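Retinol dehydratase (Spodoptera frugiperda, PDB 1FMJ) dehydrates retinol, using a sulfotransferase fold that holds retinol close to the nucleotide adenosine-3'-5'-diphosphate. Local coordinates at residues E81-I86 and A260-F265; N88-E93 and Q276-H281; G291-E296 and H309-G314. All blocks are in the same frame, centred on the assembly; numbering follows the deposited sequence.

Interaction 1: E81-I86 and A260-F265; sequences ELVWLI and ARIADF
I262 carries this contact, lying with its two methyl-tipped branches across L82, V83 and I86 of the facing helix. Its CD1 meets CD1 of L82 at 3.9 Å, methyl against methyl. Its CG2 does the rest, touching CD1 of I86, also at 3.9 Å, and CG2 of V83 more loosely at 4.2 Å. The three partners are spaced i, i+1 and i+4 on segment 81-86, and each side chain crosses I262 at about a right angle. The division of labour follows from the first torsion of I262: at chi1 -64°, CG2 stands anti to the backbone N while CG1, carrying CD1, stands anti to the carbonyl carbon. Further along, A263 has only a methyl, and CG2 of I86 can come within 4.3 Å of CA of A263 itself. The short axes approach to 10.4 Å and cross at -49°, and across the gap the two segments meet through aliphatic carbon. Farther out, Y251 packs on both L82 and I262, I86 also reaches L278 of helix 272-281, and I262 rests on L244 and L246. The contact thus joins helix 76-87, which follows the phosphate-binding loop of the fold, to helix 255-265 beside edge strand 243-247.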
loop_
_atom_site.group_PDB
_atom_site.type_symbol
_atom_site.label_atom_id
_atom_site.label_comp_id
_atom_site.label_asym_id
_atom_site.label_seq_id
_atom_site.Cartn_x
_atom_site.Cartn_y
_atom_site.Cartn_z
ATOM N N GLU A 81 -3.355 0.225 -12.304
ATOM C CA GLU A 81 -3.218 0.391 -13.744
ATOM C C GLU A 81 -4.339 -0.314 -14.479
ATOM O O GLU A 81 -4.958 0.265 -15.378
ATOM C CB GLU A 81 -1.866 -0.141 -14.216
ATOM C CG GLU A 81 -1.581 0.112 -15.697
ATOM C CD GLU A 81 -1.291 1.572 -16.025
ATOM O OE1 GLU A 81 -0.966 1.855 -17.197
ATOM O OE2 GLU A 81 -1.378 2.433 -15.124
ATOM N N LEU A 82 -4.600 -1.565 -14.100
ATOM C CA LEU A 82 -5.665 -2.337 -14.726
ATOM C C LEU A 82 -6.991 -1.601 -14.573
ATOM O O LEU A 82 -7.703 -1.368 -15.552
ATOM C CB LEU A 82 -5.784 -3.718 -14.074
ATOM C CG LEU A 82 -4.633 -4.694 -14.290
ATOM C CD1 LEU A 82 -4.876 -5.968 -13.472
ATOM C CD2 LEU A 82 -4.513 -5.012 -15.767
ATOM N N VAL A 83 -7.308 -1.240 -13.331
ATOM C CA VAL A 83 -8.544 -0.540 -13.009
ATOM C C VAL A 83 -8.696 0.791 -13.746
ATOM O O VAL A 83 -9.794 1.150 -14.161
ATOM C CB VAL A 83 -8.644 -0.277 -11.479
ATOM C CG1 VAL A 83 -9.794 0.674 -11.173
ATOM C CG2 VAL A 83 -8.844 -1.589 -10.733
ATOM N N TRP A 84 -7.606 1.531 -13.912
ATOM C CA TRP A 84 -7.708 2.815 -14.584
ATOM C C TRP A 84 -7.965 2.637 -16.064
ATOM O O TRP A 84 -8.815 3.307 -16.634
ATOM C CB TRP A 84 -6.437 3.648 -14.396
ATOM C CG TRP A 84 -6.667 5.124 -14.595
ATOM C CD1 TRP A 84 -7.074 6.027 -13.650
ATOM C CD2 TRP A 84 -6.529 5.858 -15.817
ATOM N NE1 TRP A 84 -7.197 7.276 -14.210
ATOM C CE2 TRP A 84 -6.867 7.204 -15.537
ATOM C CE3 TRP A 84 -6.153 5.513 -17.123
ATOM C CZ2 TRP A 84 -6.837 8.207 -16.515
ATOM C CZ3 TRP A 84 -6.125 6.514 -18.098
ATOM C CH2 TRP A 84 -6.464 7.843 -17.785
ATOM N N LEU A 85 -7.223 1.737 -16.691
ATOM C CA LEU A 85 -7.392 1.505 -18.120
ATOM C C LEU A 85 -8.781 0.978 -18.443
ATOM O O LEU A 85 -9.398 1.401 -19.421
ATOM C CB LEU A 85 -6.326 0.528 -18.628
ATOM C CG LEU A 85 -4.937 1.160 -18.757
ATOM C CD1 LEU A 85 -3.865 0.101 -18.992
ATOM C CD2 LEU A 85 -4.971 2.174 -19.899
ATOM N N ILE A 86 -9.272 0.063 -17.609
ATOM C CA ILE A 86 -10.588 -0.529 -17.810
ATOM C C ILE A 86 -11.716 0.488 -17.645
ATOM O O ILE A 86 -12.701 0.449 -18.379
ATOM C CB ILE A 86 -10.806 -1.711 -16.845
ATOM C CG1 ILE A 86 -9.774 -2.804 -17.148
ATOM C CG2 ILE A 86 -12.233 -2.247 -16.984
ATOM C CD1 ILE A 86 -9.880 -4.041 -16.275
ATOM N N ALA A 260 -10.381 -10.288 -16.410
ATOM C CA ALA A 260 -11.790 -10.508 -16.705
ATOM C C ALA A 260 -12.620 -10.308 -15.446
ATOM O O ALA A 260 -13.680 -9.678 -15.476
ATOM C CB ALA A 260 -12.000 -11.922 -17.261
ATOM N N ARG A 261 -12.143 -10.852 -14.334
ATOM C CA ARG A 261 -12.861 -10.695 -13.086
ATOM C C ARG A 261 -13.007 -9.209 -12.764
ATOM O O ARG A 261 -14.079 -8.755 -12.375
ATOM C CB ARG A 261 -12.131 -11.410 -11.944
ATOM C CG ARG A 261 -12.110 -12.927 -12.057
ATOM C CD ARG A 261 -11.570 -13.553 -10.781
ATOM N NE ARG A 261 -12.488 -13.376 -9.662
ATOM C CZ ARG A 261 -12.211 -13.719 -8.407
ATOM N NH1 ARG A 261 -11.035 -14.254 -8.107
ATOM N NH2 ARG A 261 -13.110 -13.534 -7.453
ATOM N N ILE A 262 -11.930 -8.448 -12.937
ATOM C CA ILE A 262 -11.978 -7.021 -12.648
ATOM C C ILE A 262 -12.911 -6.274 -13.608
ATOM O O ILE A 262 -13.575 -5.313 -13.214
ATOM C CB ILE A 262 -10.567 -6.395 -12.698
ATOM C CG1 ILE A 262 -9.697 -7.005 -11.594
ATOM C CG2 ILE A 262 -10.659 -4.875 -12.525
ATOM C CD1 ILE A 262 -8.233 -6.652 -11.702
ATOM N N ALA A 263 -12.971 -6.719 -14.862
ATOM C CA ALA A 263 -13.841 -6.075 -15.840
ATOM C C ALA A 263 -15.304 -6.279 -15.456
ATOM O O ALA A 263 -16.075 -5.326 -15.415
ATOM C CB ALA A 263 -13.575 -6.633 -17.239
ATOM N N ASP A 264 -15.681 -7.522 -15.166
ATOM C CA ASP A 264 -17.057 -7.822 -14.781
ATOM C C ASP A 264 -17.447 -7.017 -13.552
ATOM O O ASP A 264 -18.510 -6.399 -13.513
ATOM C CB ASP A 264 -17.229 -9.312 -14.473
ATOM C CG ASP A 264 -16.889 -10.193 -15.648
ATOM O OD1 ASP A 264 -17.239 -9.823 -16.788
ATOM O OD2 ASP A 264 -16.282 -11.261 -15.429
ATOM N N PHE A 265 -16.578 -7.036 -12.546
ATOM C CA PHE A 265 -16.811 -6.305 -11.306
ATOM C C PHE A 265 -17.065 -4.821 -11.593
ATOM O O PHE A 265 -17.900 -4.195 -10.945
ATOM C CB PHE A 265 -15.598 -6.469 -10.375
ATOM C CG PHE A 265 -15.700 -5.694 -9.089
ATOM C CD1 PHE A 265 -16.650 -6.027 -8.127
ATOM C CD2 PHE A 265 -14.841 -4.631 -8.840
ATOM C CE1 PHE A 265 -16.741 -5.311 -6.937
ATOM C CE2 PHE A 265 -14.924 -3.910 -7.654
ATOM C CZ PHE A 265 -15.876 -4.251 -6.699
#

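Interaction 2: N88-E93 and Q276-H281. With HG (mercury (II) ion), chain D.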
loop_
_atom_site.group_PDB
_atom_site.type_symbol
_atom_site.label_atom_id
_atom_site.label_comp_id
_atom_site.label_asym_id
_atom_site.label_seq_id
_atom_site.Cartn_x
_atom_site.Cartn_y
_atom_site.Cartn_z
ATOM N N ASN A 88 -11.312 3.582 -18.187
ATOM C CA ASN A 88 -11.110 4.615 -19.204
ATOM C C ASN A 88 -10.975 4.156 -20.657
ATOM O O ASN A 88 -10.185 4.713 -21.420
ATOM C CB ASN A 88 -9.914 5.489 -18.820
ATOM C CG ASN A 88 -10.271 6.531 -17.770
ATOM O OD1 ASN A 88 -10.946 7.522 -18.069
ATOM N ND2 ASN A 88 -9.835 6.306 -16.532
ATOM N N ASP A 89 -11.743 3.137 -21.034
ATOM C CA ASP A 89 -11.745 2.639 -22.410
ATOM C C ASP A 89 -10.379 2.241 -22.949
ATOM O O ASP A 89 -10.066 2.506 -24.112
ATOM C CB ASP A 89 -12.342 3.698 -23.333
ATOM C CG ASP A 89 -13.716 4.143 -22.892
ATOM O OD1 ASP A 89 -14.607 3.279 -22.776
ATOM O OD2 ASP A 89 -13.908 5.356 -22.659
ATOM N N LEU A 90 -9.572 1.601 -22.112
ATOM C CA LEU A 90 -8.242 1.175 -22.524
ATOM C C LEU A 90 -7.497 2.250 -23.304
ATOM O O LEU A 90 -6.906 1.979 -24.350
ATOM C CB LEU A 90 -8.320 -0.108 -23.358
ATOM C CG LEU A 90 -8.757 -1.359 -22.596
ATOM C CD1 LEU A 90 -10.277 -1.414 -22.550
ATOM C CD2 LEU A 90 -8.207 -2.596 -23.279
ATOM N N ASN A 91 -7.537 3.476 -22.791
ATOM C CA ASN A 91 -6.843 4.593 -23.415
ATOM C C ASN A 91 -5.426 4.583 -22.851
ATOM O O ASN A 91 -5.121 5.298 -21.890
ATOM C CB ASN A 91 -7.535 5.911 -23.065
ATOM C CG ASN A 91 -6.947 7.098 -23.808
ATOM O OD1 ASN A 91 -5.737 7.202 -23.982
ATOM N ND2 ASN A 91 -7.808 8.009 -24.234
ATOM N N PHE A 92 -4.562 3.759 -23.436
ATOM C CA PHE A 92 -3.188 3.657 -22.964
ATOM C C PHE A 92 -2.459 4.984 -23.094
ATOM O O PHE A 92 -1.658 5.346 -22.234
ATOM C CB PHE A 92 -2.428 2.576 -23.737
ATOM C CG PHE A 92 -3.007 1.204 -23.581
ATOM C CD1 PHE A 92 -4.204 0.866 -24.201
ATOM C CD2 PHE A 92 -2.361 0.249 -22.801
ATOM C CE1 PHE A 92 -4.752 -0.402 -24.048
ATOM C CE2 PHE A 92 -2.898 -1.023 -22.640
ATOM C CZ PHE A 92 -4.097 -1.350 -23.266
ATOM N N GLU A 93 -2.742 5.708 -24.170
ATOM C CA GLU A 93 -2.098 6.991 -24.403
ATOM C C GLU A 93 -2.286 7.903 -23.197
ATOM O O GLU A 93 -1.336 8.526 -22.724
ATOM C CB GLU A 93 -2.680 7.646 -25.657
ATOM C CG GLU A 93 -1.826 8.762 -26.206
ATOM C CD GLU A 93 -0.387 8.331 -26.413
ATOM O OE1 GLU A 93 -0.164 7.271 -27.038
ATOM O OE2 GLU A 93 0.522 9.052 -25.949
ATOM N N GLN A 276 -5.856 -9.515 -23.773
ATOM C CA GLN A 276 -4.484 -9.917 -24.048
ATOM C C GLN A 276 -3.594 -8.685 -24.131
ATOM O O GLN A 276 -2.404 -8.747 -23.830
ATOM C CB GLN A 276 -4.415 -10.708 -25.355
ATOM N N ARG A 277 -4.179 -7.561 -24.535
ATOM C CA ARG A 277 -3.422 -6.325 -24.652
ATOM C C ARG A 277 -3.148 -5.729 -23.269
ATOM O O ARG A 277 -2.119 -5.091 -23.048
ATOM C CB ARG A 277 -4.178 -5.319 -25.513
ATOM C CG ARG A 277 -3.341 -4.115 -25.895
ATOM C CD ARG A 277 -4.150 -3.106 -26.678
ATOM N NE ARG A 277 -3.347 -1.952 -27.063
ATOM C CZ ARG A 277 -3.834 -0.879 -27.678
ATOM N NH1 ARG A 277 -5.125 -0.813 -27.977
ATOM N NH2 ARG A 277 -3.029 0.127 -27.995
ATOM N N LEU A 278 -4.081 -5.933 -22.342
ATOM C CA LEU A 278 -3.911 -5.442 -20.979
ATOM C C LEU A 278 -2.867 -6.307 -20.305
ATOM O O LEU A 278 -2.010 -5.813 -19.579
ATOM C CB LEU A 278 -5.214 -5.549 -20.191
ATOM C CG LEU A 278 -6.263 -4.464 -20.380
ATOM C CD1 LEU A 278 -7.569 -4.911 -19.731
ATOM C CD2 LEU A 278 -5.755 -3.162 -19.770
ATOM N N CYS A 279 -2.948 -7.609 -20.554
ATOM C CA CYS A 279 -2.005 -8.541 -19.963
ATOM C C CYS A 279 -0.583 -8.219 -20.402
ATOM O O CYS A 279 0.320 -8.150 -19.575
ATOM C CB CYS A 279 -2.357 -9.978 -20.350
ATOM S SG CYS A 279 -1.556 -11.209 -19.287
ATOM N N GLU A 280 -0.376 -8.008 -21.697
ATOM C CA GLU A 280 0.965 -7.703 -22.172
ATOM C C GLU A 280 1.440 -6.364 -21.618
ATOM O O GLU A 280 2.634 -6.172 -21.375
ATOM C CB GLU A 280 1.017 -7.723 -23.706
ATOM C CG GLU A 280 -0.029 -6.883 -24.421
ATOM C CD GLU A 280 -0.136 -7.234 -25.903
ATOM O OE1 GLU A 280 0.891 -7.158 -26.612
ATOM O OE2 GLU A 280 -1.245 -7.590 -26.355
ATOM N N HIS A 281 0.501 -5.451 -21.390
ATOM C CA HIS A 281 0.838 -4.139 -20.844
ATOM C C HIS A 281 1.376 -4.264 -19.426
ATOM O O HIS A 281 2.139 -3.419 -18.970
ATOM C CB HIS A 281 -0.394 -3.231 -20.834
ATOM C CG HIS A 281 -0.147 -1.879 -20.235
ATOM N ND1 HIS A 281 0.640 -0.926 -20.842
ATOM C CD2 HIS A 281 -0.570 -1.332 -19.070
ATOM C CE1 HIS A 281 0.693 0.151 -20.079
ATOM N NE2 HIS A 281 -0.033 -0.069 -18.998
HETATM HG HG HG D . -0.052 -11.463 -21.290
#
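L90 and L278 have their CA atoms 8.1 Å apart, F92 and H281 theirs 9.0 Å apart, as an irregular chain, with an inverse gamma turn centred on N91, runs past helix 276-281. The turn lets L90 and F92 both face the helix while N91 between them points away. F92 is the centre of the contact. Over one face of its ring the guanidinium of R277 lies nearly flat, the planes 20° apart and the centres 4.3 Å, with NE of R277 above CE1 of F92 at 3.7 Å. R277 gets there because its CG stands anti to the backbone N (chi1 -169°) and its chain stays extended as far as NE, so that CG and CD also brush CZ of F92. H281 is met differently: the CD2-CE2 edge of the phenyl is turned into the imidazole face in a T-shaped pair, planes at 81°, with CE2 of F92 3.8 Å from CG of H281. L278 completes the floor, its CG 4.0 Å from CD2 of L90. Both leucines also touch L270. On C279, away from F92, SG binds the mercury(II) ion of this heavy-atom derivative at 2.5 Å, a soft sulfur ligand for a soft metal. NE2 of H281 is hydrogen-bonded to E81, which fixes the ring, whereas its buried ND1 has no partner. The chemistry thus pairs a guanidinium-ring stack, its arginine at the exposed rim, with an aromatic edge-to-face contact inside; F92 is held by contacts to its face and edge, without a hydrogen bond between the two segments.

Interaction 3: G291-E296 and H309-G314. With A3P (adenosine-3'-5'-diphosphate), chain G; RTL (retinol), chain H.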
loop_
_atom_site.group_PDB
_atom_site.type_symbol
_atom_site.label_atom_id
_atom_site.label_comp_id
_atom_site.label_asym_id
_atom_site.label_seq_id
_atom_site.Cartn_x
_atom_site.Cartn_y
_atom_site.Cartn_z
ATOM N N GLY A 291 7.980 4.472 -16.842
ATOM C CA GLY A 291 8.131 5.645 -16.003
ATOM C C GLY A 291 6.845 6.207 -15.423
ATOM O O GLY A 291 6.881 6.938 -14.433
ATOM N N ALA A 292 5.705 5.886 -16.023
ATOM C CA ALA A 292 4.443 6.405 -15.506
ATOM C C ALA A 292 4.049 5.722 -14.198
ATOM O O ALA A 292 3.229 6.245 -13.439
ATOM C CB ALA A 292 3.334 6.223 -16.544
ATOM N N VAL A 293 4.648 4.567 -13.925
ATOM C CA VAL A 293 4.316 3.818 -12.719
ATOM C C VAL A 293 5.491 3.355 -11.862
ATOM O O VAL A 293 5.292 2.946 -10.722
ATOM C CB VAL A 293 3.480 2.559 -13.069
ATOM C CG1 VAL A 293 2.248 2.952 -13.864
ATOM C CG2 VAL A 293 4.333 1.565 -13.861
ATOM N N ASN A 294 6.711 3.418 -12.385
ATOM C CA ASN A 294 7.848 2.939 -11.613
ATOM C C ASN A 294 8.445 3.913 -10.604
ATOM O O ASN A 294 9.432 3.590 -9.947
ATOM C CB ASN A 294 8.954 2.420 -12.542
ATOM C CG ASN A 294 9.545 3.501 -13.419
ATOM O OD1 ASN A 294 9.486 4.682 -13.096
ATOM N ND2 ASN A 294 10.145 3.094 -14.529
ATOM N N MET A 295 7.849 5.096 -10.494
ATOM C CA MET A 295 8.295 6.116 -9.551
ATOM C C MET A 295 9.752 6.535 -9.711
ATOM O O MET A 295 10.335 7.123 -8.796
ATOM C CB MET A 295 8.069 5.627 -8.118
ATOM C CG MET A 295 6.616 5.330 -7.767
ATOM S SD MET A 295 5.595 6.818 -7.567
ATOM C CE MET A 295 5.500 6.921 -5.812
ATOM N N GLU A 296 10.346 6.233 -10.861
ATOM C CA GLU A 296 11.737 6.601 -11.105
ATOM C C GLU A 296 11.892 8.107 -11.292
ATOM O O GLU A 296 13.002 8.624 -11.300
ATOM C CB GLU A 296 12.285 5.857 -12.330
ATOM C CG GLU A 296 12.652 4.409 -12.041
ATOM C CD GLU A 296 13.782 4.287 -11.036
ATOM O OE1 GLU A 296 13.790 3.297 -10.270
ATOM O OE2 GLU A 296 14.666 5.175 -11.013
ATOM N N HIS A 309 14.285 -0.331 -6.085
ATOM C CA HIS A 309 13.305 0.119 -7.054
ATOM C C HIS A 309 11.890 -0.153 -6.554
ATOM O O HIS A 309 11.663 -1.102 -5.807
ATOM C CB HIS A 309 13.546 -0.612 -8.377
ATOM C CG HIS A 309 14.903 -0.355 -8.960
ATOM N ND1 HIS A 309 15.201 0.787 -9.674
ATOM C CD2 HIS A 309 16.058 -1.057 -8.874
ATOM C CE1 HIS A 309 16.481 0.776 -10.005
ATOM N NE2 HIS A 309 17.023 -0.332 -9.531
ATOM N N PHE A 310 10.950 0.684 -6.983
ATOM C CA PHE A 310 9.546 0.545 -6.607
ATOM C C PHE A 310 8.975 -0.744 -7.206
ATOM O O PHE A 310 8.238 -1.464 -6.548
ATOM C CB PHE A 310 8.752 1.753 -7.104
ATOM C CG PHE A 310 7.356 1.804 -6.577
ATOM C CD1 PHE A 310 7.123 1.954 -5.212
ATOM C CD2 PHE A 310 6.268 1.667 -7.435
ATOM C CE1 PHE A 310 5.825 1.960 -4.712
ATOM C CE2 PHE A 310 4.969 1.672 -6.943
ATOM C CZ PHE A 310 4.750 1.818 -5.576
ATOM N N ILE A 311 9.302 -1.015 -8.465
ATOM C CA ILE A 311 8.879 -2.243 -9.137
ATOM C C ILE A 311 10.180 -3.047 -9.119
ATOM O O ILE A 311 11.104 -2.772 -9.885
ATOM C CB ILE A 311 8.396 -1.952 -10.567
ATOM C CG1 ILE A 311 7.138 -1.072 -10.495
ATOM C CG2 ILE A 311 8.064 -3.257 -11.297
ATOM C CD1 ILE A 311 6.573 -0.690 -11.839
ATOM N N ARG A 312 10.230 -4.040 -8.233
ATOM C CA ARG A 312 11.436 -4.822 -7.972
ATOM C C ARG A 312 11.673 -6.176 -8.640
ATOM O O ARG A 312 12.462 -6.267 -9.585
ATOM C CB ARG A 312 11.551 -4.968 -6.451
ATOM C CG ARG A 312 12.898 -5.413 -5.890
ATOM C CD ARG A 312 12.831 -5.412 -4.364
ATOM N NE ARG A 312 11.854 -6.389 -3.879
ATOM C CZ ARG A 312 12.104 -7.685 -3.718
ATOM N NH1 ARG A 312 13.311 -8.165 -3.993
ATOM N NH2 ARG A 312 11.144 -8.507 -3.308
ATOM N N LYS A 313 11.004 -7.218 -8.139
ATOM C CA LYS A 313 11.163 -8.584 -8.641
ATOM C C LYS A 313 9.948 -9.151 -9.374
ATOM O O LYS A 313 10.070 -9.651 -10.487
ATOM C CB LYS A 313 11.516 -9.508 -7.475
ATOM C CG LYS A 313 12.956 -9.994 -7.433
ATOM C CD LYS A 313 13.155 -11.211 -8.321
ATOM C CE LYS A 313 14.483 -11.909 -8.042
ATOM N NZ LYS A 313 15.683 -11.069 -8.367
ATOM N N GLY A 314 8.784 -9.106 -8.732
ATOM C CA GLY A 314 7.569 -9.602 -9.351
ATOM C C GLY A 314 7.299 -11.096 -9.237
ATOM O O GLY A 314 6.466 -11.631 -9.961
HETATM P P1 A3P G . 8.176 -7.475 -5.128
HETATM O O1P A3P G . 8.845 -6.599 -4.150
HETATM O O2P A3P G . 8.865 -7.453 -6.435
HETATM O O3P A3P G . 8.111 -8.855 -4.622
HETATM P P2 A3P G . 2.405 -2.616 -4.348
HETATM O O4P A3P G . 2.099 -2.020 -5.659
HETATM O O5P A3P G . 1.161 -2.904 -3.603
HETATM O O6P A3P G . 3.292 -1.702 -3.573
HETATM O "O5'" A3P G . 3.166 -3.981 -4.573
HETATM C "C5'" A3P G . 4.416 -4.040 -5.240
HETATM C "C4'" A3P G . 4.795 -5.486 -5.571
HETATM O "O4'" A3P G . 4.171 -5.831 -6.841
HETATM C "C3'" A3P G . 6.298 -5.662 -5.796
HETATM O "O3'" A3P G . 6.681 -6.977 -5.331
HETATM C "C2'" A3P G . 6.406 -5.407 -7.286
HETATM O "O2'" A3P G . 7.632 -5.728 -7.935
HETATM C "C1'" A3P G . 5.193 -6.178 -7.782
HETATM N N9 A3P G . 4.788 -5.788 -9.139
HETATM C C8 A3P G . 4.604 -4.523 -9.674
HETATM N N7 A3P G . 4.235 -4.504 -10.927
HETATM C C5 A3P G . 4.164 -5.849 -11.264
HETATM C C6 A3P G . 3.821 -6.546 -12.474
HETATM N N6 A3P G . 3.474 -5.923 -13.605
HETATM N N1 A3P G . 3.851 -7.939 -12.464
HETATM C C2 A3P G . 4.201 -8.618 -11.323
HETATM N N3 A3P G . 4.546 -8.069 -10.118
HETATM C C4 A3P G . 4.507 -6.672 -10.159
HETATM C C1 RTL H . 10.279 10.496 2.483
HETATM C C2 RTL H . 10.719 11.247 3.780
HETATM C C3 RTL H . 9.898 12.502 4.050
HETATM C C4 RTL H . 8.775 13.214 3.301
HETATM C C5 RTL H . 8.495 12.353 2.067
HETATM C C6 RTL H . 9.111 11.158 1.660
HETATM C C7 RTL H . 8.715 10.423 0.430
HETATM C C8 RTL H . 7.658 9.561 0.358
HETATM C C9 RTL H . 7.261 8.828 -0.852
HETATM C C10 RTL H . 6.164 7.991 -0.760
HETATM C C11 RTL H . 5.529 7.132 -1.784
HETATM C C12 RTL H . 5.298 5.863 -1.308
HETATM C C13 RTL H . 4.715 4.618 -1.850
HETATM C C14 RTL H . 4.507 3.367 -1.340
HETATM C C15 RTL H . 3.203 3.054 -0.733
HETATM O O1 RTL H . 2.307 2.588 -1.649
HETATM C C16 RTL H . 9.925 9.120 3.082
HETATM C C17 RTL H . 11.602 10.360 1.712
HETATM C C18 RTL H . 7.387 13.011 1.231
HETATM C C19 RTL H . 8.061 9.010 -2.156
HETATM C C20 RTL H . 4.298 4.926 -3.298
HETATM O O HOH W 1 10.872 0.889 -10.116
HETATM O O HOH W 2 11.584 3.257 -8.055
#
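F310 meets the backbone carbonyls of V293 and N294 and the side chain of M295, and this is the tight half of the contact. CG of M295 sits over one face of the phenyl in a CH-pi contact, 3.9 Å from the ring centroid, with SD higher above the same ring. From there the bent methionine chain carries CE to within 3.4 Å of C20 of retinol, which CE1 of F310 also touches at 3.6 Å. F310 chi1 (-171°) sets CG anti to the backbone N, turning the ring to M295 and the retinol. Without the ring, as with an alanine here, M295 would probably lose its aromatic partner and a gap open beside C20 of retinol. Next door, CD1 of I311 is wedged against CG2 of V293 and CA of N294.

The other half is looser and watery. One water links N294 O to I311 N; a second ties N294 O and E296 OE1 to F310 N. At the rim ND1 of H309, using an N-H in its ring plane, donates to OE1 of E296 at 2.9 Å, while OE2 of E296 pairs with R299.

Beyond, R312, K313 and G314 form the Arg-Lys-Gly signature of sulfotransferases. Backbone N atoms of K313 (2.7 Å) and G314 (2.8 Å) both grip O2P of the 3'-phosphate, and R312 NE takes O1P. One short chain therefore presents hydrocarbon to retinol and N-H groups plus positive charge to the nucleotide.

Overall arrangement
Interactions 1 and 2 share neighbouring elements: helix 76-87 ends where the chain of 88-93 begins, and helices 255-265 and 272-281 follow each other. They meet directly, L85 O lying 2.7 Å from L90 N in a probable hydrogen bond. Interaction 1 is wholly buried and wholly aliphatic; interaction 2 is partly buried, and aromatic and cationic groups join its leucines. Interaction 3 lies farther off, about 20 Å from interaction 1 between centres, and joins two parts of one long loop. Its polar bonds, waters and ligands suit a binding site. E81, on the helix of interaction 1 but not in its interface, reaches towards the other two, its OE2 packing against V293 CG1.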